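Alternansucrase (Leuconostoc mesenteroides, PDB 6HVG) is a large glycosyl hydrolase family 70 protein that holds a calcium ion and carries choline-binding and putative cell wall binding repeats. Local coordinates at residues Q333-G337 against K338-L342; D446-T449 against Q450-L454; A470-Q474 against K475-D479; T1347-N1350 against T1351-G1354; Y1357-P1360 against N1361-L1365. One frame throughout, in Å; residues are numbered along the deposited sequence.

Contact 1: Q333-G337 against K338-L342; sequences QTISG and KTYYL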
loop_
_atom_site.group_PDB
_atom_site.type_symbol
_atom_site.label_atom_id
_atom_site.label_comp_id
_atom_site.label_asym_id
_atom_site.label_seq_id
_atom_site.Cartn_x
_atom_site.Cartn_y
_atom_site.Cartn_z
ATOM N N GLN A 333 44.554 0.383 -30.741
ATOM C CA GLN A 333 45.092 -0.755 -31.505
ATOM C C GLN A 333 44.265 -1.138 -32.730
ATOM O O GLN A 333 43.067 -1.292 -32.651
ATOM C CB GLN A 333 45.195 -1.995 -30.618
ATOM C CG GLN A 333 46.153 -1.866 -29.456
ATOM C CD GLN A 333 47.591 -1.728 -29.892
ATOM O OE1 GLN A 333 48.036 -2.330 -30.877
ATOM N NE2 GLN A 333 48.336 -0.931 -29.143
ATOM N N THR A 334 44.946 -1.338 -33.852
ATOM C CA THR A 334 44.315 -1.758 -35.086
ATOM C C THR A 334 44.614 -3.224 -35.274
ATOM O O THR A 334 45.760 -3.578 -35.498
ATOM C CB THR A 334 44.862 -0.975 -36.308
ATOM O OG1 THR A 334 44.563 0.416 -36.153
ATOM C CG2 THR A 334 44.235 -1.485 -37.608
ATOM N N ILE A 335 43.600 -4.078 -35.192
ATOM C CA ILE A 335 43.795 -5.500 -35.493
ATOM C C ILE A 335 42.711 -6.007 -36.450
ATOM O O ILE A 335 41.556 -5.594 -36.366
ATOM C CB ILE A 335 43.868 -6.354 -34.199
ATOM C CG1 ILE A 335 42.506 -6.498 -33.573
ATOM C CG2 ILE A 335 44.795 -5.716 -33.164
ATOM C CD1 ILE A 335 42.536 -7.296 -32.297
ATOM N N SER A 336 43.109 -6.893 -37.366
ATOM C CA SER A 336 42.245 -7.412 -38.446
ATOM C C SER A 336 41.436 -6.319 -39.149
ATOM O O SER A 336 40.208 -6.449 -39.327
ATOM C CB SER A 336 41.293 -8.508 -37.938
ATOM O OG SER A 336 42.001 -9.603 -37.389
ATOM N N GLY A 337 42.114 -5.233 -39.516
ATOM C CA GLY A 337 41.484 -4.165 -40.290
ATOM C C GLY A 337 40.542 -3.264 -39.515
ATOM O O GLY A 337 39.894 -2.408 -40.104
ATOM N N LYS A 338 40.487 -3.435 -38.193
ATOM C CA LYS A 338 39.570 -2.699 -37.329
ATOM C C LYS A 338 40.308 -2.130 -36.132
ATOM O O LYS A 338 41.300 -2.710 -35.676
ATOM C CB LYS A 338 38.449 -3.612 -36.854
ATOM C CG LYS A 338 37.396 -3.917 -37.897
ATOM C CD LYS A 338 36.908 -5.345 -37.756
ATOM C CE LYS A 338 35.732 -5.636 -38.650
ATOM N NZ LYS A 338 34.505 -5.064 -38.034
ATOM N N THR A 339 39.813 -0.994 -35.642
ATOM C CA THR A 339 40.470 -0.234 -34.590
ATOM C C THR A 339 39.643 -0.255 -33.304
ATOM O O THR A 339 38.452 0.031 -33.290
ATOM C CB THR A 339 40.727 1.215 -35.039
ATOM O OG1 THR A 339 41.469 1.191 -36.263
ATOM C CG2 THR A 339 41.522 1.987 -33.994
ATOM N N TYR A 340 40.314 -0.629 -32.222
ATOM C CA TYR A 340 39.715 -0.754 -30.912
ATOM C C TYR A 340 40.466 0.159 -29.959
ATOM O O TYR A 340 41.636 0.449 -30.200
ATOM C CB TYR A 340 39.857 -2.212 -30.448
ATOM C CG TYR A 340 39.244 -3.225 -31.376
ATOM C CD1 TYR A 340 37.902 -3.569 -31.258
ATOM C CD2 TYR A 340 40.003 -3.852 -32.343
ATOM C CE1 TYR A 340 37.331 -4.512 -32.094
ATOM C CE2 TYR A 340 39.454 -4.816 -33.177
ATOM C CZ TYR A 340 38.120 -5.144 -33.048
ATOM O OH TYR A 340 37.550 -6.062 -33.877
ATOM N N TYR A 341 39.793 0.602 -28.902
ATOM C CA TYR A 341 40.427 1.435 -27.915
ATOM C C TYR A 341 40.501 0.709 -26.588
ATOM O O TYR A 341 39.489 0.356 -26.022
ATOM C CB TYR A 341 39.701 2.772 -27.767
ATOM C CG TYR A 341 40.105 3.537 -26.516
ATOM C CD1 TYR A 341 41.415 3.932 -26.325
ATOM C CD2 TYR A 341 39.167 3.851 -25.536
ATOM C CE1 TYR A 341 41.784 4.635 -25.195
ATOM C CE2 TYR A 341 39.519 4.529 -24.397
ATOM C CZ TYR A 341 40.830 4.927 -24.225
ATOM O OH TYR A 341 41.165 5.621 -23.078
ATOM N N LEU A 342 41.709 0.515 -26.082
ATOM C CA LEU A 342 41.906 -0.107 -24.781
ATOM C C LEU A 342 42.392 0.957 -23.819
ATOM O O LEU A 342 43.274 1.742 -24.135
ATOM C CB LEU A 342 42.934 -1.238 -24.871
ATOM C CG LEU A 342 42.664 -2.278 -25.991
ATOM C CD1 LEU A 342 43.930 -2.904 -26.510
ATOM C CD2 LEU A 342 41.743 -3.398 -25.538
#
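The beta hairpin made by Q333-I335 and K338-L342, with a two-residue loop, lies in a choline-binding repeat, a kind of module built round short hairpins. A type I' turn closes it: I335 and K338 flank S336 and G337, both of which have positive phi. Q333 and Y340 form a hydrogen-bonded antiparallel pair. Q333 N gives to Y340 O at 3.0 Å and Y340 N gives back to Q333 O at 2.9 Å, both nearly straight. Next to the turn, I335 and K338 repeat the pattern less evenly. I335 N reaches K338 O at 2.7 Å, while K338 N meets I335 O at 3.0 Å from well above the carbonyl plane. Between these pairs sits the non-hydrogen-bonded pair T334 and T339, whose side chains share one face. Their OG1 atoms are hydrogen-bonded at 3.2 Å, and either may be the donor; similar chi1 values (-62° and -55°) turn each hydroxyl anti to its own carbonyl carbon and set the two opposite each other. The other face carries Q333, I335, Y340 and K338, whose chain leads away. Here I335 CG1 comes within 3.5 Å of Y340 CE2, the aliphatic chain running about at right angles to the tyrosine, and Q333 O lies at the ring edge, near its plane. F311 meets the same tyrosine edge-to-face from outside the hairpin. The Q333 chain bends at chi2 (-66°) and carries its amide away to T330, where NE2 bonds the backbone O. Its methylene stays behind, with Q333 CG 3.8 Å from L342 CD1.

Contact 2: D446-T449 against Q450-L454; sequences DKQT and QANYL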
loop_
_atom_site.group_PDB
_atom_site.type_symbol
_atom_site.label_atom_id
_atom_site.label_comp_id
_atom_site.label_asym_id
_atom_site.label_seq_id
_atom_site.Cartn_x
_atom_site.Cartn_y
_atom_site.Cartn_z
ATOM N N ASP A 446 4.101 5.854 -35.609
ATOM C CA ASP A 446 5.519 5.641 -35.949
ATOM C C ASP A 446 5.668 4.276 -36.661
ATOM O O ASP A 446 4.754 3.462 -36.674
ATOM C CB ASP A 446 6.397 5.711 -34.683
ATOM C CG ASP A 446 5.728 5.037 -33.454
ATOM O OD1 ASP A 446 5.568 3.797 -33.464
ATOM O OD2 ASP A 446 5.325 5.760 -32.508
ATOM N N LYS A 447 6.834 4.021 -37.224
ATOM C CA LYS A 447 7.080 2.780 -37.944
ATOM C C LYS A 447 7.106 1.539 -37.056
ATOM O O LYS A 447 6.627 0.492 -37.460
ATOM C CB LYS A 447 8.383 2.884 -38.736
ATOM C CG LYS A 447 8.215 3.711 -39.995
ATOM C CD LYS A 447 9.528 3.920 -40.699
ATOM C CE LYS A 447 9.905 2.733 -41.522
ATOM N NZ LYS A 447 11.350 2.791 -41.873
ATOM N N GLN A 448 7.629 1.659 -35.847
ATOM C CA GLN A 448 7.631 0.548 -34.894
ATOM C C GLN A 448 6.216 0.065 -34.621
ATOM O O GLN A 448 5.937 -1.117 -34.722
ATOM C CB GLN A 448 8.272 0.989 -33.571
ATOM C CG GLN A 448 8.468 -0.103 -32.533
ATOM C CD GLN A 448 9.393 -1.211 -32.992
ATOM O OE1 GLN A 448 10.613 -1.152 -32.781
ATOM N NE2 GLN A 448 8.833 -2.199 -33.666
ATOM N N THR A 449 5.315 0.994 -34.302
ATOM C CA THR A 449 3.934 0.655 -34.076
ATOM C C THR A 449 3.318 0.075 -35.332
ATOM O O THR A 449 2.583 -0.901 -35.276
ATOM C CB THR A 449 3.119 1.877 -33.656
ATOM O OG1 THR A 449 3.738 2.509 -32.543
ATOM C CG2 THR A 449 1.702 1.453 -33.236
ATOM N N GLN A 450 3.602 0.668 -36.482
ATOM C CA GLN A 450 3.066 0.141 -37.738
ATOM C C GLN A 450 3.494 -1.302 -37.936
ATOM O O GLN A 450 2.683 -2.136 -38.299
ATOM C CB GLN A 450 3.518 0.989 -38.939
ATOM C CG GLN A 450 2.961 0.521 -40.277
ATOM C CD GLN A 450 3.004 1.579 -41.338
ATOM O OE1 GLN A 450 3.542 2.668 -41.123
ATOM N NE2 GLN A 450 2.488 1.261 -42.527
ATOM N N ALA A 451 4.778 -1.575 -37.727
ATOM C CA ALA A 451 5.313 -2.918 -37.928
ATOM C C ALA A 451 4.705 -3.900 -36.935
ATOM O O ALA A 451 4.461 -5.069 -37.274
ATOM C CB ALA A 451 6.825 -2.923 -37.817
ATOM N N ASN A 452 4.472 -3.432 -35.711
ATOM C CA ASN A 452 3.879 -4.290 -34.684
ATOM C C ASN A 452 2.417 -4.603 -34.998
ATOM O O ASN A 452 1.989 -5.747 -34.858
ATOM C CB ASN A 452 4.008 -3.664 -33.296
ATOM C CG ASN A 452 5.429 -3.693 -32.767
ATOM O OD1 ASN A 452 6.265 -4.442 -33.239
ATOM N ND2 ASN A 452 5.697 -2.888 -31.763
ATOM N N TYR A 453 1.669 -3.597 -35.434
ATOM C CA TYR A 453 0.295 -3.789 -35.868
ATOM C C TYR A 453 0.229 -4.839 -36.964
ATOM O O TYR A 453 -0.574 -5.748 -36.885
ATOM C CB TYR A 453 -0.301 -2.478 -36.378
ATOM C CG TYR A 453 -1.560 -2.632 -37.211
ATOM C CD1 TYR A 453 -2.813 -2.706 -36.617
ATOM C CD2 TYR A 453 -1.500 -2.687 -38.581
ATOM C CE1 TYR A 453 -3.967 -2.832 -37.378
ATOM C CE2 TYR A 453 -2.646 -2.818 -39.360
ATOM C CZ TYR A 453 -3.876 -2.883 -38.760
ATOM O OH TYR A 453 -4.985 -3.017 -39.558
ATOM N N LEU A 454 1.081 -4.709 -37.978
ATOM C CA LEU A 454 1.093 -5.630 -39.110
ATOM C C LEU A 454 1.394 -7.047 -38.681
ATOM O O LEU A 454 0.678 -7.969 -39.082
ATOM C CB LEU A 454 2.122 -5.214 -40.167
ATOM C CG LEU A 454 1.806 -3.903 -40.869
ATOM C CD1 LEU A 454 3.001 -3.483 -41.693
ATOM C CD2 LEU A 454 0.573 -3.997 -41.764
#
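Q450 N gives its hydrogen to D446 O at 3.0 Å, and the side chain of the same aspartate caps the start of helix 447-462. D446 is the N-cap: its OD1 takes the hydrogen of T449 N at 2.9 Å, met nearly along the C-O axis. T449 OG1 is modelled against that same oxygen, too close for the distance to be trusted. Three more helical bonds follow, A451 N to K447 O at 2.8 Å, N452 N to Q448 O at 2.9 Å and Y453 N to T449 O, also at 2.9 Å. On the outer side the carboxamides of Q448 and N452 come together with their planes only 19° apart. Q448 CG leaves anti to the backbone N (chi1 -174°), and the bend at chi2 (62°) then swings the amide along the helix, until Q448 NE2 lies 3.4 Å from N452 OD1. Within the turn A451 CB lies 3.4 Å from K447 O, and the same methyl packs on Y468. The other carboxylate oxygen, D446 OD2, accepts from W1265 NE1, and N452 ND2 bonds Q512 OE1. Helix 474-495 covers the other side: Q450 reaches out extended to bond Q474 and N478, L454 and Y453 pack on L477 and I488, and K447 NZ is held at the loop leading into that helix by A470 O, with Q380 OE1 as a further acceptor.

Contact 3: A470-Q474 against K475-D479; sequences AATSQ and KTLND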
loop_
_atom_site.group_PDB
_atom_site.type_symbol
_atom_site.label_atom_id
_atom_site.label_comp_id
_atom_site.label_asym_id
_atom_site.label_seq_id
_atom_site.Cartn_x
_atom_site.Cartn_y
_atom_site.Cartn_z
ATOM N N ALA A 470 10.837 -1.865 -37.327
ATOM C CA ALA A 470 10.838 -0.447 -37.618
ATOM C C ALA A 470 11.789 -0.132 -38.778
ATOM O O ALA A 470 11.604 0.840 -39.478
ATOM C CB ALA A 470 11.217 0.317 -36.359
ATOM N N ALA A 471 12.797 -0.967 -38.980
ATOM C CA ALA A 471 13.755 -0.779 -40.075
ATOM C C ALA A 471 13.202 -1.055 -41.473
ATOM O O ALA A 471 13.786 -0.622 -42.466
ATOM C CB ALA A 471 14.998 -1.632 -39.835
ATOM N N THR A 472 12.112 -1.815 -41.547
ATOM C CA THR A 472 11.453 -2.123 -42.803
ATOM C C THR A 472 11.043 -0.813 -43.452
ATOM O O THR A 472 10.693 0.145 -42.746
ATOM C CB THR A 472 10.198 -2.980 -42.568
ATOM O OG1 THR A 472 10.560 -4.173 -41.878
ATOM C CG2 THR A 472 9.496 -3.336 -43.882
ATOM N N SER A 473 11.098 -0.766 -44.786
ATOM C CA SER A 473 10.868 0.480 -45.497
ATOM C C SER A 473 9.427 0.884 -45.328
ATOM O O SER A 473 8.556 0.047 -45.145
ATOM C CB SER A 473 11.203 0.349 -46.989
ATOM O OG SER A 473 10.112 -0.149 -47.747
ATOM N N GLN A 474 9.180 2.179 -45.406
ATOM C CA GLN A 474 7.853 2.694 -45.223
ATOM C C GLN A 474 6.927 2.190 -46.327
ATOM O O GLN A 474 5.757 1.902 -46.069
ATOM C CB GLN A 474 7.892 4.220 -45.207
ATOM C CG GLN A 474 6.598 4.865 -44.776
ATOM C CD GLN A 474 6.262 4.558 -43.344
ATOM O OE1 GLN A 474 6.985 4.958 -42.450
ATOM N NE2 GLN A 474 5.160 3.827 -43.114
ATOM N N LYS A 475 7.429 2.131 -47.558
ATOM C CA LYS A 475 6.629 1.674 -48.694
ATOM C C LYS A 475 6.141 0.247 -48.455
ATOM O O LYS A 475 4.968 -0.041 -48.629
ATOM C CB LYS A 475 7.477 1.742 -49.955
ATOM C CG LYS A 475 6.855 1.145 -51.220
ATOM C CD LYS A 475 6.084 2.174 -52.028
ATOM C CE LYS A 475 5.612 1.608 -53.359
ATOM N NZ LYS A 475 4.566 0.570 -53.145
ATOM N N THR A 476 7.048 -0.637 -48.035
ATOM C CA THR A 476 6.721 -2.023 -47.752
ATOM C C THR A 476 5.665 -2.134 -46.657
ATOM O O THR A 476 4.743 -2.929 -46.784
ATOM C CB THR A 476 7.964 -2.821 -47.324
ATOM O OG1 THR A 476 8.942 -2.787 -48.376
ATOM C CG2 THR A 476 7.599 -4.283 -47.011
ATOM N N LEU A 477 5.787 -1.336 -45.596
ATOM C CA LEU A 477 4.845 -1.400 -44.484
ATOM C C LEU A 477 3.455 -0.956 -44.910
ATOM O O LEU A 477 2.464 -1.595 -44.557
ATOM C CB LEU A 477 5.322 -0.540 -43.320
ATOM C CG LEU A 477 6.629 -0.959 -42.631
ATOM C CD1 LEU A 477 7.088 0.172 -41.737
ATOM C CD2 LEU A 477 6.459 -2.223 -41.820
ATOM N N ASN A 478 3.385 0.114 -45.686
ATOM C CA ASN A 478 2.104 0.609 -46.199
ATOM C C ASN A 478 1.436 -0.373 -47.168
ATOM O O ASN A 478 0.223 -0.541 -47.135
ATOM C CB ASN A 478 2.291 1.982 -46.857
ATOM C CG ASN A 478 2.585 3.085 -45.848
ATOM O OD1 ASN A 478 2.228 2.964 -44.695
ATOM N ND2 ASN A 478 3.227 4.146 -46.281
ATOM N N ASP A 479 2.227 -1.019 -48.025
ATOM C CA ASP A 479 1.708 -2.077 -48.913
ATOM C C ASP A 479 1.141 -3.232 -48.076
ATOM O O ASP A 479 0.087 -3.782 -48.394
ATOM C CB ASP A 479 2.809 -2.623 -49.838
ATOM C CG ASP A 479 3.157 -1.682 -50.972
ATOM O OD1 ASP A 479 2.438 -0.685 -51.177
ATOM O OD2 ASP A 479 4.168 -1.939 -51.677
#
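Q474, in the first turn of helix 474-495, lays its side chain along the helix to meet N478. Its CB is beside K475 N. CG points anti to the backbone N (chi1 -170°) and passes 3.8 Å from N478 ND2. A bend at chi2 (65°) then folds the carboxamide back, and at the tip NE2 makes a weak hydrogen bond of 3.4 Å to N478 OD1, the two amide planes 34° apart. Backbone bonds run beneath: N478 N to Q474 O, and L477 N to S473 O at 3.1 Å.

One residue earlier, S473 is the N-cap. Its OG lies between its own backbone N and carbonyl carbon, which turns it to the opening turn, where it is hydrogen-bonded to T476 OG1 at 3.0 Å; either hydroxyl may donate. T472 supplies the apolar part: its CG2 touches L477 CD2 at 3.8 Å and also the methyl of T476, the two threonine side chains crossing at about a right angle, while its OG1 turns to T469 O. Further out, K475 NZ forms a salt bridge with D479 OD2 at 2.9 Å, using the syn lone pair of that oxygen.

The amides are set as a small network. Q474 NE2 also gives to Q450 OE1, N478 OD1 also receives from Q450 NE2, and N478 ND2 gives to Q385 OE1. This probably fixes the rotation of the amides of Q474, N478 and Q450, and these uncharged groups join helix 474-495 to helix 447-462, beside the lysine K447 and the packing of L477 on L454.

Contact 4: T1347-N1350 against T1351-G1354; sequences TSVN and TRNG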
loop_
_atom_site.group_PDB
_atom_site.type_symbol
_atom_site.label_atom_id
_atom_site.label_comp_id
_atom_site.label_asym_id
_atom_site.label_seq_id
_atom_site.Cartn_x
_atom_site.Cartn_y
_atom_site.Cartn_z
ATOM N N THR A 1347 13.961 22.026 -24.799
ATOM C CA THR A 1347 12.838 21.588 -25.660
ATOM C C THR A 1347 11.486 21.932 -25.079
ATOM O O THR A 1347 11.356 22.117 -23.872
ATOM C CB THR A 1347 12.828 20.053 -25.883
ATOM O OG1 THR A 1347 14.159 19.604 -26.061
ATOM C CG2 THR A 1347 12.033 19.618 -27.150
ATOM N N SER A 1348 10.476 21.989 -25.951
ATOM C CA SER A 1348 9.067 22.047 -25.536
ATOM C C SER A 1348 8.737 20.958 -24.510
ATOM O O SER A 1348 8.035 21.226 -23.539
ATOM C CB SER A 1348 8.116 21.920 -26.751
ATOM O OG SER A 1348 8.277 20.701 -27.465
ATOM N N VAL A 1349 9.242 19.742 -24.740
ATOM C CA VAL A 1349 9.168 18.671 -23.764
ATOM C C VAL A 1349 10.284 18.894 -22.730
ATOM O O VAL A 1349 11.410 18.495 -22.959
ATOM C CB VAL A 1349 9.344 17.283 -24.437
ATOM C CG1 VAL A 1349 9.246 16.168 -23.403
ATOM C CG2 VAL A 1349 8.319 17.074 -25.554
ATOM N N ASN A 1350 9.945 19.526 -21.605
ATOM C CA ASN A 1350 10.896 19.986 -20.568
ATOM C C ASN A 1350 11.669 18.908 -19.860
ATOM O O ASN A 1350 12.796 19.148 -19.436
ATOM C CB ASN A 1350 10.158 20.771 -19.476
ATOM C CG ASN A 1350 9.710 22.133 -19.952
ATOM O OD1 ASN A 1350 9.945 22.520 -21.107
ATOM N ND2 ASN A 1350 9.063 22.868 -19.072
ATOM N N THR A 1351 11.062 17.735 -19.707
ATOM C CA THR A 1351 11.719 16.640 -19.023
ATOM C C THR A 1351 12.987 16.200 -19.746
ATOM O O THR A 1351 13.947 15.715 -19.124
ATOM C CB THR A 1351 10.776 15.437 -18.834
ATOM O OG1 THR A 1351 9.974 15.248 -20.011
ATOM C CG2 THR A 1351 9.897 15.664 -17.656
ATOM N N ARG A 1352 12.994 16.376 -21.064
ATOM C CA ARG A 1352 14.137 15.997 -21.880
ATOM C C ARG A 1352 15.283 17.014 -21.837
ATOM O O ARG A 1352 16.371 16.710 -22.289
ATOM C CB ARG A 1352 13.702 15.715 -23.302
ATOM C CG ARG A 1352 12.509 14.774 -23.407
ATOM C CD ARG A 1352 12.745 13.844 -24.576
ATOM N NE ARG A 1352 11.528 13.200 -25.059
ATOM C CZ ARG A 1352 11.499 12.002 -25.640
ATOM N NH1 ARG A 1352 12.618 11.294 -25.791
ATOM N NH2 ARG A 1352 10.354 11.513 -26.064
ATOM N N ASN A 1353 15.083 18.169 -21.209
ATOM C CA ASN A 1353 16.163 19.163 -21.106
ATOM C C ASN A 1353 17.388 18.593 -20.429
ATOM O O ASN A 1353 17.272 17.747 -19.557
ATOM C CB ASN A 1353 15.715 20.421 -20.387
ATOM C CG ASN A 1353 14.799 21.276 -21.225
ATOM O OD1 ASN A 1353 14.388 20.890 -22.310
ATOM N ND2 ASN A 1353 14.515 22.462 -20.759
ATOM N N GLY A 1354 18.569 19.005 -20.885
ATOM C CA GLY A 1354 19.825 18.440 -20.406
ATOM C C GLY A 1354 20.946 18.595 -21.411
ATOM O O GLY A 1354 20.768 19.229 -22.441
#
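A short 3-10 turn winds the chain from V1349 to N1353, within the loop joining strands 1342-1345 and 1354-1357. R1352 N bonds V1349 O at 3.3 Å and N1353 N bonds N1350 O at 3.1 Å, each donor standing above the plane of its carbonyl, as suits so tight a coil. The chain leaves at G1354 with backbone angles at which a CB would press on the preceding carbonyl O, and G1354 pairs by its backbone with V1345.

Among the side chains N1353 does most. With CG anti to the carbonyl carbon (chi1 -73°), its amide reaches back across the loop, and OD1 takes the hydrogen of T1347 N at 2.8 Å along an almost straight N-H...O line of 174°; the donor is tilted 27° from the amide carbonyl plane. On another side of the turn V1349 and R1352 lie side by side: V1349 CG1 packs 3.5 Å from R1352 CG and sits at the edge of the guanidinium, near its plane. R1352 runs on to pack against W1323 and F1315.

The loop is thus closed on itself: a side-chain carbonyl serves the N-H of buried T1347 and ties the loop's start to the residue after the 3-10 turn.

Contact 5: Y1357-P1360 against N1361-L1365; sequences YFMP and NGVEL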
loop_
_atom_site.group_PDB
_atom_site.type_symbol
_atom_site.label_atom_id
_atom_site.label_comp_id
_atom_site.label_asym_id
_atom_site.label_seq_id
_atom_site.Cartn_x
_atom_site.Cartn_y
_atom_site.Cartn_z
ATOM N N TYR A 1357 25.174 14.333 -26.116
ATOM C CA TYR A 1357 26.347 14.153 -26.964
ATOM C C TYR A 1357 25.922 13.621 -28.353
ATOM O O TYR A 1357 25.600 12.448 -28.494
ATOM C CB TYR A 1357 27.271 13.158 -26.288
ATOM C CG TYR A 1357 28.672 13.033 -26.860
ATOM C CD1 TYR A 1357 28.900 12.411 -28.066
ATOM C CD2 TYR A 1357 29.777 13.469 -26.144
ATOM C CE1 TYR A 1357 30.197 12.272 -28.564
ATOM C CE2 TYR A 1357 31.066 13.310 -26.620
ATOM C CZ TYR A 1357 31.277 12.731 -27.828
ATOM O OH TYR A 1357 32.569 12.588 -28.287
ATOM N N PHE A 1358 25.878 14.484 -29.361
ATOM C CA PHE A 1358 25.508 14.042 -30.720
ATOM C C PHE A 1358 26.724 13.828 -31.604
ATOM O O PHE A 1358 27.633 14.644 -31.612
ATOM C CB PHE A 1358 24.562 15.033 -31.384
ATOM C CG PHE A 1358 23.312 15.248 -30.622
ATOM C CD1 PHE A 1358 22.366 14.245 -30.589
ATOM C CD2 PHE A 1358 23.083 16.405 -29.921
ATOM C CE1 PHE A 1358 21.175 14.389 -29.888
ATOM C CE2 PHE A 1358 21.903 16.566 -29.201
ATOM C CZ PHE A 1358 20.947 15.550 -29.172
ATOM N N MET A 1359 26.716 12.737 -32.371
ATOM C CA MET A 1359 27.870 12.371 -33.176
ATOM C C MET A 1359 27.841 13.114 -34.509
ATOM O O MET A 1359 26.939 13.902 -34.760
ATOM C CB MET A 1359 27.912 10.857 -33.335
ATOM C CG MET A 1359 27.922 10.131 -31.985
ATOM S SD MET A 1359 28.519 8.445 -32.155
ATOM C CE MET A 1359 27.314 7.440 -31.325
ATOM N N PRO A 1360 28.850 12.938 -35.358
ATOM C CA PRO A 1360 28.826 13.706 -36.608
ATOM C C PRO A 1360 27.631 13.331 -37.502
ATOM O O PRO A 1360 27.194 14.153 -38.294
ATOM C CB PRO A 1360 30.135 13.326 -37.285
ATOM C CG PRO A 1360 31.008 12.782 -36.214
ATOM C CD PRO A 1360 30.097 12.179 -35.192
ATOM N N ASN A 1361 27.126 12.101 -37.359
ATOM C CA ASN A 1361 25.930 11.669 -38.056
ATOM C C ASN A 1361 24.663 11.890 -37.242
ATOM O O ASN A 1361 23.586 11.417 -37.612
ATOM C CB ASN A 1361 26.032 10.195 -38.468
ATOM C CG ASN A 1361 26.212 9.284 -37.290
ATOM O OD1 ASN A 1361 26.163 9.718 -36.143
ATOM N ND2 ASN A 1361 26.451 8.023 -37.560
ATOM N N GLY A 1362 24.781 12.598 -36.112
ATOM C CA GLY A 1362 23.609 13.072 -35.335
ATOM C C GLY A 1362 23.046 12.085 -34.345
ATOM O O GLY A 1362 22.088 12.404 -33.645
ATOM N N VAL A 1363 23.659 10.906 -34.265
ATOM C CA VAL A 1363 23.252 9.873 -33.333
ATOM C C VAL A 1363 23.577 10.344 -31.916
ATOM O O VAL A 1363 24.673 10.846 -31.630
ATOM C CB VAL A 1363 24.021 8.557 -33.590
ATOM C CG1 VAL A 1363 23.684 7.515 -32.538
ATOM C CG2 VAL A 1363 23.702 7.998 -34.966
ATOM N N GLU A 1364 22.620 10.169 -31.023
ATOM C CA GLU A 1364 22.795 10.515 -29.609
ATOM C C GLU A 1364 23.499 9.362 -28.889
ATOM O O GLU A 1364 23.148 8.184 -29.083
ATOM C CB GLU A 1364 21.418 10.905 -29.026
ATOM C CG GLU A 1364 21.071 10.527 -27.607
ATOM C CD GLU A 1364 19.670 11.008 -27.227
ATOM O OE1 GLU A 1364 19.192 12.009 -27.803
ATOM O OE2 GLU A 1364 19.033 10.402 -26.333
ATOM N N LEU A 1365 24.540 9.693 -28.120
ATOM C CA LEU A 1365 25.257 8.701 -27.304
ATOM C C LEU A 1365 24.437 8.411 -26.059
ATOM O O LEU A 1365 23.900 9.335 -25.441
ATOM C CB LEU A 1365 26.642 9.212 -26.907
ATOM C CG LEU A 1365 27.564 8.296 -26.099
ATOM C CD1 LEU A 1365 28.007 7.084 -26.900
ATOM C CD2 LEU A 1365 28.782 9.062 -25.625
HETATM O O HOH W 1 23.653 12.052 -25.709
#
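Y1357-P1360 and N1361-L1365 fold into a hairpin whose end is a type I turn from M1359 to G1362 with a G1 bulge. P1360 and N1361 occupy the corners, and G1362 follows with positive phi (86°). Among the backbone bonds, G1362 N gives to M1359 O at 2.9 Å, arriving from above the carbonyl plane; M1359 N gives to V1363 O, also at 2.9 Å; and L1365 N meets Y1357 O at 3.0 Å, nearly in line with the carbonyl. F1358 and E1364 are bridged between the last two. Weak CA-H...O contacts, F1358 CA to V1363 O among them, lie alongside. A water accepts from Y1357 N at 2.8 Å and lies close to L1365 O.

Side-chain polar groups add little within the loop. N1361 CG stands between its backbone N and carbonyl carbon (chi1 60°), a setting that turns OD1 back to accept a weak bond of 3.3 Å from V1363 N, while ND2 bonds E375 O. The hydroxyl of Y1357 bonds T1371 O.

Side-chain packing falls on two sides. F1358 and E1364 point the same way, with the phenyl CE1 3.6 Å from E1364 CB and the ring and carboxylate planes 60° apart; E1364 OE2 continues to a salt bridge with R1366. On the other side, Y1357 and L1365 lie alongside each other, L1365 CD2 resting over one face of the tyrosine ring toward its rim. M1359 packs on F360 and Y362 of strand 360-363, and bends at chi3 to bring its CE within 3.8 Å of V1363 CG1.

In the fold
Contacts 2 and 3 form one unit: their centres are 9 Å apart, and they touch where the successive helices 447-462 and 474-495 meet inside the family 70 range. Contacts 4 and 5 adjoin in sequence, at either end of strand 1354-1357, with centres 18 Å apart. Contact 5 also packs on strands 352-355 and 360-363, in the repeat that holds contact 1, whose centre is about 22 Å away; nearest atoms of the two are about 11 Å apart. Contact 4 approaches contact 2 to about 10 Å between nearest atoms. None of the five includes the calcium ligands E575, D581, N625 and D1159.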